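Long-range contacts in prepilin-like protein (Thermus thermophilus, PDB 6QVF), which is a type IV pilin-like protein tied to natural competence and probably takes part in DNA uptake, perhaps as a DNA receptor at the pilus tip: residues B[13-18]-B[130-135]; B[19-24]-B[93-98]; B[100-105]-B[122-127]. All coordinates share one frame; numbering follows the deposited sequence.

Contact 1 (B[13-18]-B[130-135]); sequences DAKAAA and PKVTLG
A18 meets L134 methyl to methyl, with A18 CB 3.7 Å from L134 CD1, and one helical turn earlier A14 CB lies 4.0 Å from V132 CG2. The two alanines point toward the strand from successive turns of helix 13-18, and V132 and L134, two residues apart on strand 131-135, rise toward them. V132 also sits against K15, using both of its branches. Its CG1 stands anti to the backbone N (chi1 175°) and meets the start of the lysine chain, 4.0 Å from K15 CG. The other branch turns to the helix backbone, where V132 CG2 comes within 3.8 Å of K15 N. Of the K15 side chain only the aliphatic root takes part: bends at chi2 and chi3 carry its amino group away from the strand, toward a long, weak ion pair with E23 of the second subunit. At the start of the segment P130 points its side chain toward the helix, and its carbonyl oxygen is 4.0 Å from A14 CB; its ring also touches F10 and A11.

Small side chains let the axes of helix and strand approach to 7.5 Å, inclined at 31°. Backbone bonds from V132 to A124 and from L134 to V122 hold the strand in its sheet, and its T133-G135 part also pairs antiparallel with a strand of the second subunit. This is the pilin arrangement, a long N-terminal helix laid against an antiparallel sheet. Between the two segments the contact is made by apolar groups and backbone atoms without a hydrogen bond, so its hold rests on the close fit of methyl groups, while A17 N and A18 N bond within the helix.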
loop_
_atom_site.group_PDB
_atom_site.type_symbol
_atom_site.label_atom_id
_atom_site.label_comp_id
_atom_site.label_asym_id
_atom_site.label_seq_id
_atom_site.Cartn_x
_atom_site.Cartn_y
_atom_site.Cartn_z
ATOM N N ASP B 13 11.253 1.386 14.824
ATOM C CA ASP B 13 12.456 1.639 14.021
ATOM C C ASP B 13 12.293 1.113 12.583
ATOM O O ASP B 13 12.681 1.774 11.612
ATOM C CB ASP B 13 13.692 1.023 14.657
ATOM C CG ASP B 13 14.050 1.638 15.996
ATOM O OD1 ASP B 13 13.546 2.757 16.308
ATOM O OD2 ASP B 13 14.828 0.981 16.720
ATOM N N ALA B 14 11.730 -0.082 12.451
ATOM C CA ALA B 14 11.480 -0.694 11.145
ATOM C C ALA B 14 10.525 0.194 10.362
ATOM O O ALA B 14 10.729 0.416 9.146
ATOM C CB ALA B 14 10.913 -2.083 11.311
ATOM N N LYS B 15 9.486 0.695 11.048
ATOM C CA LYS B 15 8.544 1.581 10.349
ATOM C C LYS B 15 9.243 2.848 9.862
ATOM O O LYS B 15 8.979 3.336 8.722
ATOM C CB LYS B 15 7.338 1.973 11.214
ATOM C CG LYS B 15 6.222 2.535 10.361
ATOM C CD LYS B 15 5.467 3.612 10.938
ATOM C CE LYS B 15 4.921 3.350 12.314
ATOM N NZ LYS B 15 4.524 4.654 12.906
ATOM N N ALA B 16 10.069 3.450 10.710
ATOM C CA ALA B 16 10.764 4.683 10.303
ATOM C C ALA B 16 11.669 4.430 9.084
ATOM O O ALA B 16 11.754 5.284 8.180
ATOM C CB ALA B 16 11.556 5.232 11.456
ATOM N N ALA B 17 12.349 3.297 9.038
ATOM C CA ALA B 17 13.216 2.959 7.917
ATOM C C ALA B 17 12.369 2.786 6.640
ATOM O O ALA B 17 12.724 3.302 5.563
ATOM C CB ALA B 17 13.969 1.700 8.209
ATOM N N ALA B 18 11.234 2.085 6.758
ATOM C CA ALA B 18 10.358 1.906 5.610
ATOM C C ALA B 18 9.878 3.268 5.100
ATOM O O ALA B 18 9.838 3.471 3.880
ATOM C CB ALA B 18 9.190 1.033 5.962
ATOM N N PRO B 130 10.757 -7.732 13.756
ATOM C CA PRO B 130 9.631 -6.958 13.210
ATOM C C PRO B 130 9.788 -6.539 11.751
ATOM O O PRO B 130 10.848 -6.040 11.325
ATOM C CB PRO B 130 9.503 -5.754 14.141
ATOM C CG PRO B 130 10.096 -6.262 15.457
ATOM C CD PRO B 130 11.216 -7.202 15.051
ATOM N N LYS B 131 8.700 -6.747 11.015
ATOM C CA LYS B 131 8.596 -6.373 9.598
ATOM C C LYS B 131 7.533 -5.289 9.457
ATOM O O LYS B 131 6.484 -5.306 10.153
ATOM C CB LYS B 131 8.196 -7.573 8.743
ATOM C CG LYS B 131 9.259 -8.659 8.644
ATOM C CD LYS B 131 8.777 -9.930 7.972
ATOM C CE LYS B 131 8.256 -9.704 6.576
ATOM N NZ LYS B 131 6.824 -9.311 6.626
ATOM N N VAL B 132 7.785 -4.360 8.533
ATOM C CA VAL B 132 6.794 -3.335 8.195
ATOM C C VAL B 132 6.743 -3.161 6.676
ATOM O O VAL B 132 7.801 -2.974 6.027
ATOM C CB VAL B 132 7.086 -1.985 8.861
ATOM C CG1 VAL B 132 6.108 -0.913 8.393
ATOM C CG2 VAL B 132 7.058 -2.092 10.386
ATOM N N THR B 133 5.543 -3.325 6.125
ATOM C CA THR B 133 5.319 -3.168 4.666
ATOM C C THR B 133 4.388 -1.994 4.412
ATOM O O THR B 133 3.230 -1.984 4.896
ATOM C CB THR B 133 4.689 -4.418 4.041
ATOM O OG1 THR B 133 5.624 -5.495 4.136
ATOM C CG2 THR B 133 4.302 -4.233 2.586
ATOM N N LEU B 134 4.878 -1.027 3.624
ATOM C CA LEU B 134 4.159 0.179 3.274
ATOM C C LEU B 134 4.124 0.339 1.754
ATOM O O LEU B 134 5.035 -0.042 1.058
ATOM C CB LEU B 134 4.824 1.415 3.870
ATOM C CG LEU B 134 5.021 1.403 5.378
ATOM C CD1 LEU B 134 5.812 2.617 5.801
ATOM C CD2 LEU B 134 3.704 1.353 6.121
ATOM N N GLY B 135 3.064 0.964 1.285
ATOM C CA GLY B 135 2.875 1.270 -0.113
ATOM C C GLY B 135 2.399 2.690 -0.327
ATOM O O GLY B 135 1.771 3.301 0.521
#

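Contact 2 (B[19-24]-B[93-98])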
loop_
_atom_site.group_PDB
_atom_site.type_symbol
_atom_site.label_atom_id
_atom_site.label_comp_id
_atom_site.label_asym_id
_atom_site.label_seq_id
_atom_site.Cartn_x
_atom_site.Cartn_y
_atom_site.Cartn_z
ATOM N N VAL B 19 9.443 4.162 6.000
ATOM C CA VAL B 19 8.913 5.456 5.575
ATOM C C VAL B 19 9.972 6.207 4.754
ATOM O O VAL B 19 9.644 6.859 3.736
ATOM C CB VAL B 19 8.435 6.285 6.789
ATOM C CG1 VAL B 19 8.254 7.753 6.431
ATOM C CG2 VAL B 19 7.118 5.722 7.291
ATOM N N GLN B 20 11.215 6.225 5.254
ATOM C CA GLN B 20 12.306 7.002 4.646
ATOM C C GLN B 20 12.506 6.542 3.190
ATOM O O GLN B 20 12.627 7.336 2.249
ATOM C CB GLN B 20 13.575 6.789 5.477
ATOM C CG GLN B 20 14.754 7.596 5.004
ATOM C CD GLN B 20 16.023 7.303 5.773
ATOM O OE1 GLN B 20 17.045 7.055 5.161
ATOM N NE2 GLN B 20 15.966 7.340 7.105
ATOM N N VAL B 21 12.545 5.235 2.994
ATOM C CA VAL B 21 12.753 4.661 1.666
ATOM C C VAL B 21 11.524 4.903 0.779
ATOM O O VAL B 21 11.640 5.280 -0.387
ATOM C CB VAL B 21 13.084 3.162 1.769
ATOM C CG1 VAL B 21 13.181 2.524 0.390
ATOM C CG2 VAL B 21 14.361 2.964 2.582
ATOM N N LEU B 22 10.319 4.717 1.317
ATOM C CA LEU B 22 9.113 4.975 0.565
ATOM C C LEU B 22 9.059 6.427 0.095
ATOM O O LEU B 22 8.713 6.686 -1.074
ATOM C CB LEU B 22 7.885 4.658 1.422
ATOM C CG LEU B 22 6.545 4.836 0.716
ATOM C CD1 LEU B 22 6.401 3.829 -0.394
ATOM C CD2 LEU B 22 5.384 4.721 1.697
ATOM N N GLU B 23 9.473 7.365 0.957
ATOM C CA GLU B 23 9.454 8.809 0.601
ATOM C C GLU B 23 10.461 9.054 -0.527
ATOM O O GLU B 23 10.155 9.771 -1.515
ATOM C CB GLU B 23 9.824 9.650 1.831
ATOM C CG GLU B 23 8.708 9.818 2.842
ATOM C CD GLU B 23 9.054 10.512 4.154
ATOM O OE1 GLU B 23 10.264 10.547 4.556
ATOM O OE2 GLU B 23 8.095 11.033 4.760
ATOM N N ARG B 24 11.650 8.479 -0.419
ATOM C CA ARG B 24 12.697 8.781 -1.400
ATOM C C ARG B 24 12.323 8.187 -2.759
ATOM O O ARG B 24 12.454 8.867 -3.792
ATOM C CB ARG B 24 14.060 8.286 -0.951
ATOM C CG ARG B 24 14.754 9.310 -0.060
ATOM C CD ARG B 24 16.238 9.075 0.089
ATOM N NE ARG B 24 16.490 7.764 0.665
ATOM C CZ ARG B 24 16.468 7.518 1.955
ATOM N NH1 ARG B 24 16.302 8.521 2.811
ATOM N NH2 ARG B 24 16.571 6.269 2.367
ATOM N N GLY B 93 15.307 -2.768 -5.396
ATOM C CA GLY B 93 16.546 -2.955 -4.695
ATOM C C GLY B 93 16.341 -3.094 -3.201
ATOM O O GLY B 93 15.222 -3.381 -2.748
ATOM N N THR B 94 17.444 -2.965 -2.466
ATOM C CA THR B 94 17.421 -3.066 -1.027
ATOM C C THR B 94 18.291 -1.963 -0.456
ATOM O O THR B 94 19.441 -1.791 -0.878
ATOM C CB THR B 94 17.831 -4.450 -0.506
ATOM O OG1 THR B 94 16.977 -5.479 -1.026
ATOM C CG2 THR B 94 17.783 -4.490 1.004
ATOM N N GLU B 95 17.705 -1.154 0.432
ATOM C CA GLU B 95 18.474 -0.126 1.126
ATOM C C GLU B 95 18.620 -0.561 2.586
ATOM O O GLU B 95 17.684 -1.040 3.197
ATOM C CB GLU B 95 17.790 1.242 1.078
ATOM C CG GLU B 95 17.678 1.903 -0.273
ATOM C CD GLU B 95 17.148 3.336 -0.201
ATOM O OE1 GLU B 95 17.464 4.025 0.785
ATOM O OE2 GLU B 95 16.404 3.757 -1.137
ATOM N N THR B 96 19.773 -0.326 3.184
ATOM C CA THR B 96 19.913 -0.595 4.632
ATOM C C THR B 96 20.002 0.730 5.388
ATOM O O THR B 96 20.884 1.527 5.126
ATOM C CB THR B 96 21.130 -1.476 4.918
ATOM O OG1 THR B 96 20.942 -2.664 4.138
ATOM C CG2 THR B 96 21.282 -1.800 6.388
ATOM N N ILE B 97 19.065 0.919 6.313
ATOM C CA ILE B 97 18.830 2.125 7.102
ATOM C C ILE B 97 19.048 1.748 8.569
ATOM O O ILE B 97 18.292 0.953 9.131
ATOM C CB ILE B 97 17.394 2.649 6.900
ATOM C CG1 ILE B 97 17.029 2.818 5.420
ATOM C CG2 ILE B 97 17.149 3.926 7.703
ATOM C CD1 ILE B 97 17.938 3.714 4.639
ATOM N N PHE B 98 20.131 2.256 9.144
ATOM C CA PHE B 98 20.514 1.954 10.551
ATOM C C PHE B 98 20.405 0.448 10.825
ATOM O O PHE B 98 19.806 0.025 11.829
ATOM C CB PHE B 98 19.641 2.755 11.520
ATOM C CG PHE B 98 19.769 4.249 11.360
ATOM C CD1 PHE B 98 21.015 4.858 11.457
ATOM C CD2 PHE B 98 18.667 5.044 11.060
ATOM C CE1 PHE B 98 21.143 6.229 11.313
ATOM C CE2 PHE B 98 18.807 6.418 10.906
ATOM C CZ PHE B 98 20.046 7.006 11.025
HETATM O O HOH W 1 16.701 6.508 -1.658
#
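The long N-terminal helix of the pilin fold crosses the edge strand 92-97 of its antiparallel sheet here, and a salt bridge beside an apolar patch joins the two. R24 NH2 donates to E95 OE1 at 2.9 Å with an N-H...O angle of 158°, meeting the oxygen on its syn side. The bond lies close to the guanidinium plane, although that plane and the carboxylate are turned 36° apart. A water completes a second link: it accepts from R24 NE at 2.6 Å and donates to E95 OE2 at 2.8 Å. The same NH2 also gives a more bent bond to Q20 OE1, 2.9 Å away, one turn back on the helix. Q20 reaches this place with CG anti to the backbone N (chi1 -177°) and an extended chain, and its backbone O lies over one face of the R24 guanidinium.

I97 packs against this polar group from the strand. Its CD1 stands at the guanidinium edge, 3.7 Å from R24 NH2, and 3.5 Å from Q20 OE1, while its CG2 faces the Q20 amide nitrogen. Nearer the sheet V21 CG2 packs on I97 CG1 at 3.9 Å and also touches the carboxylate of E95, whose chain comes at V21 from the opposite direction. V21 continues inward onto V102, W104 and V122.

The E95 carboxylate has a second cationic partner: OE2 forms a salt bridge with R25, the next residue of the helix, so two arginines share one carboxylate. Such pairing would probably keep E95 ionised, and the direct bond to E95 and the water together are likely to limit rotation of the R24 guanidinium at this surface-lying end of the contact.

Contact 3 (B[100-105]-B[122-127])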
loop_
_atom_site.group_PDB
_atom_site.type_symbol
_atom_site.label_atom_id
_atom_site.label_comp_id
_atom_site.label_asym_id
_atom_site.label_seq_id
_atom_site.Cartn_x
_atom_site.Cartn_y
_atom_site.Cartn_z
ATOM N N ILE B 100 18.825 -1.801 9.184
ATOM C CA ILE B 100 17.557 -2.417 8.835
ATOM C C ILE B 100 17.446 -2.465 7.318
ATOM O O ILE B 100 17.354 -1.431 6.668
ATOM C CB ILE B 100 16.366 -1.671 9.449
ATOM C CG1 ILE B 100 16.451 -1.597 10.972
ATOM C CG2 ILE B 100 15.055 -2.320 8.989
ATOM C CD1 ILE B 100 15.586 -0.509 11.563
ATOM N N PRO B 101 17.473 -3.666 6.715
ATOM C CA PRO B 101 17.275 -3.795 5.277
ATOM C C PRO B 101 15.826 -3.445 4.914
ATOM O O PRO B 101 14.903 -3.978 5.502
ATOM C CB PRO B 101 17.545 -5.269 4.955
ATOM C CG PRO B 101 17.806 -5.961 6.280
ATOM C CD PRO B 101 17.574 -4.962 7.392
ATOM N N VAL B 102 15.667 -2.625 3.864
ATOM C CA VAL B 102 14.403 -2.279 3.335
ATOM C C VAL B 102 14.378 -2.654 1.855
ATOM O O VAL B 102 15.043 -2.004 1.036
ATOM C CB VAL B 102 14.129 -0.773 3.502
ATOM C CG1 VAL B 102 12.715 -0.458 3.068
ATOM C CG2 VAL B 102 14.368 -0.312 4.956
ATOM N N ALA B 103 13.578 -3.672 1.504
ATOM C CA ALA B 103 13.310 -4.010 0.098
ATOM C C ALA B 103 12.375 -2.947 -0.454
ATOM O O ALA B 103 11.455 -2.493 0.240
ATOM C CB ALA B 103 12.687 -5.356 -0.012
ATOM N N TRP B 104 12.609 -2.530 -1.696
ATOM C CA TRP B 104 11.782 -1.493 -2.300
ATOM C C TRP B 104 11.586 -1.805 -3.776
ATOM O O TRP B 104 12.426 -2.438 -4.407
ATOM C CB TRP B 104 12.381 -0.087 -2.115
ATOM C CG TRP B 104 13.703 0.093 -2.799
ATOM C CD1 TRP B 104 14.931 -0.057 -2.243
ATOM C CD2 TRP B 104 13.926 0.538 -4.151
ATOM N NE1 TRP B 104 15.910 0.203 -3.159
ATOM C CE2 TRP B 104 15.332 0.583 -4.343
ATOM C CE3 TRP B 104 13.100 0.908 -5.215
ATOM C CZ2 TRP B 104 15.905 0.973 -5.557
ATOM C CZ3 TRP B 104 13.673 1.259 -6.425
ATOM C CH2 TRP B 104 15.058 1.285 -6.581
ATOM N N ASP B 105 10.416 -1.410 -4.277
ATOM C CA ASP B 105 10.064 -1.695 -5.665
ATOM C C ASP B 105 9.145 -0.592 -6.185
ATOM O O ASP B 105 8.152 -0.237 -5.531
ATOM C CB ASP B 105 9.317 -3.035 -5.737
ATOM C CG ASP B 105 8.896 -3.434 -7.131
ATOM O OD1 ASP B 105 7.895 -2.919 -7.609
ATOM O OD2 ASP B 105 9.594 -4.301 -7.719
ATOM N N VAL B 122 7.455 -0.999 -0.112
ATOM C CA VAL B 122 8.644 -1.260 0.659
ATOM C C VAL B 122 8.338 -2.233 1.789
ATOM O O VAL B 122 7.255 -2.220 2.353
ATOM C CB VAL B 122 9.263 0.036 1.209
ATOM C CG1 VAL B 122 9.540 1.018 0.077
ATOM C CG2 VAL B 122 8.417 0.658 2.297
ATOM N N THR B 123 9.350 -3.026 2.117
ATOM C CA THR B 123 9.269 -3.895 3.285
ATOM C C THR B 123 10.570 -3.797 4.078
ATOM O O THR B 123 11.649 -4.182 3.558
ATOM C CB THR B 123 8.991 -5.344 2.897
ATOM O OG1 THR B 123 7.734 -5.504 2.247
ATOM C CG2 THR B 123 9.001 -6.272 4.103
ATOM N N ALA B 124 10.443 -3.300 5.307
ATOM C CA ALA B 124 11.578 -3.231 6.250
ATOM C C ALA B 124 11.568 -4.484 7.121
ATOM O O ALA B 124 10.549 -4.813 7.689
ATOM C CB ALA B 124 11.467 -2.031 7.130
ATOM N N THR B 125 12.678 -5.208 7.155
ATOM C CA THR B 125 12.752 -6.415 7.986
ATOM C C THR B 125 13.835 -6.179 9.034
ATOM O O THR B 125 15.039 -6.181 8.706
ATOM C CB THR B 125 13.108 -7.655 7.162
ATOM O OG1 THR B 125 12.099 -7.937 6.190
ATOM C CG2 THR B 125 13.306 -8.866 8.044
ATOM N N HIS B 126 13.408 -5.900 10.264
ATOM C CA HIS B 126 14.344 -5.672 11.368
ATOM C C HIS B 126 15.092 -6.961 11.638
ATOM O O HIS B 126 14.497 -8.036 11.632
ATOM C CB HIS B 126 13.624 -5.226 12.637
ATOM C CG HIS B 126 14.520 -4.533 13.595
ATOM N ND1 HIS B 126 15.425 -5.212 14.412
ATOM C CD2 HIS B 126 14.654 -3.214 13.862
ATOM C CE1 HIS B 126 16.067 -4.320 15.129
ATOM N NE2 HIS B 126 15.604 -3.088 14.839
ATOM N N PRO B 127 16.423 -6.882 11.850
ATOM C CA PRO B 127 17.206 -8.072 12.168
ATOM C C PRO B 127 16.703 -8.810 13.418
ATOM O O PRO B 127 16.915 -10.010 13.541
ATOM C CB PRO B 127 18.626 -7.543 12.402
ATOM C CG PRO B 127 18.656 -6.183 11.749
ATOM C CD PRO B 127 17.236 -5.666 11.697
#
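V102 packs with both branches against its neighbours across the strands: CG1 is 4.0 Å from V122 CB, and CG2 is equally far from A124 CB. The row continues at either end, with W104 CB 3.8 Å from V122 CG1 and I100 CG2 against A124 CB. W104 CG lies between the backbone N and the carbonyl carbon (chi1 64°), and the indole leads off toward R25, with which it forms a cation-pi pair. Helix 2-30 covers the face that bears V102, W104, V122 and A124, through A17, A18 and V21.

I100 also reaches past the end of strand 122-125, where its CD1 comes within 3.7 Å of H126 CD2, obliquely to the ring, and its CG1 touches P127 CD. Cutting I100 back to an alanine would remove CG1, CG2 and CD1, and is likely to cost the H126 ring and P127 one apolar neighbour and open a gap beside A124. H126 ND1 is hydrogen-bonded to the backbone N of R128.

The two strands are the central neighbours of the four-stranded antiparallel sheet of the pilin fold, joined through the connection that holds helix 111-114. A103 and T123 form the hydrogen-bonded pair, linked by A103 N to T123 O and T123 N to A103 O, both 2.9 Å. V102 with A124 and W104 with V122 are non-hydrogen-bonded pairs. Nearer the I100 end T125 N donates to P101 O at 3.0 Å, almost straight at 168°. On the face away from the helix, which carries A103 and T123, T123 OG1 is hydrogen-bonded to T133 OG1 of the next strand.

In the fold
All three contacts build one unit, helix 2-30 laid on the four-stranded antiparallel sheet, and their centres lie only about 7 to 9 Å apart. Contacts 1 and 2 use successive turns of the helix to reach the two strands outermost within this chain, 131-139 and 92-97, while contact 3 joins the two strands between them. Contact 1 is buried and apolar, and its strand extends the sheet into the second subunit. Contact 2 lies at the surface and adds charge and water to its packing. Partly buried contact 3 combines backbone bonding with an apolar face under the helix, and further backbone bonds tie its strands to those of the other two.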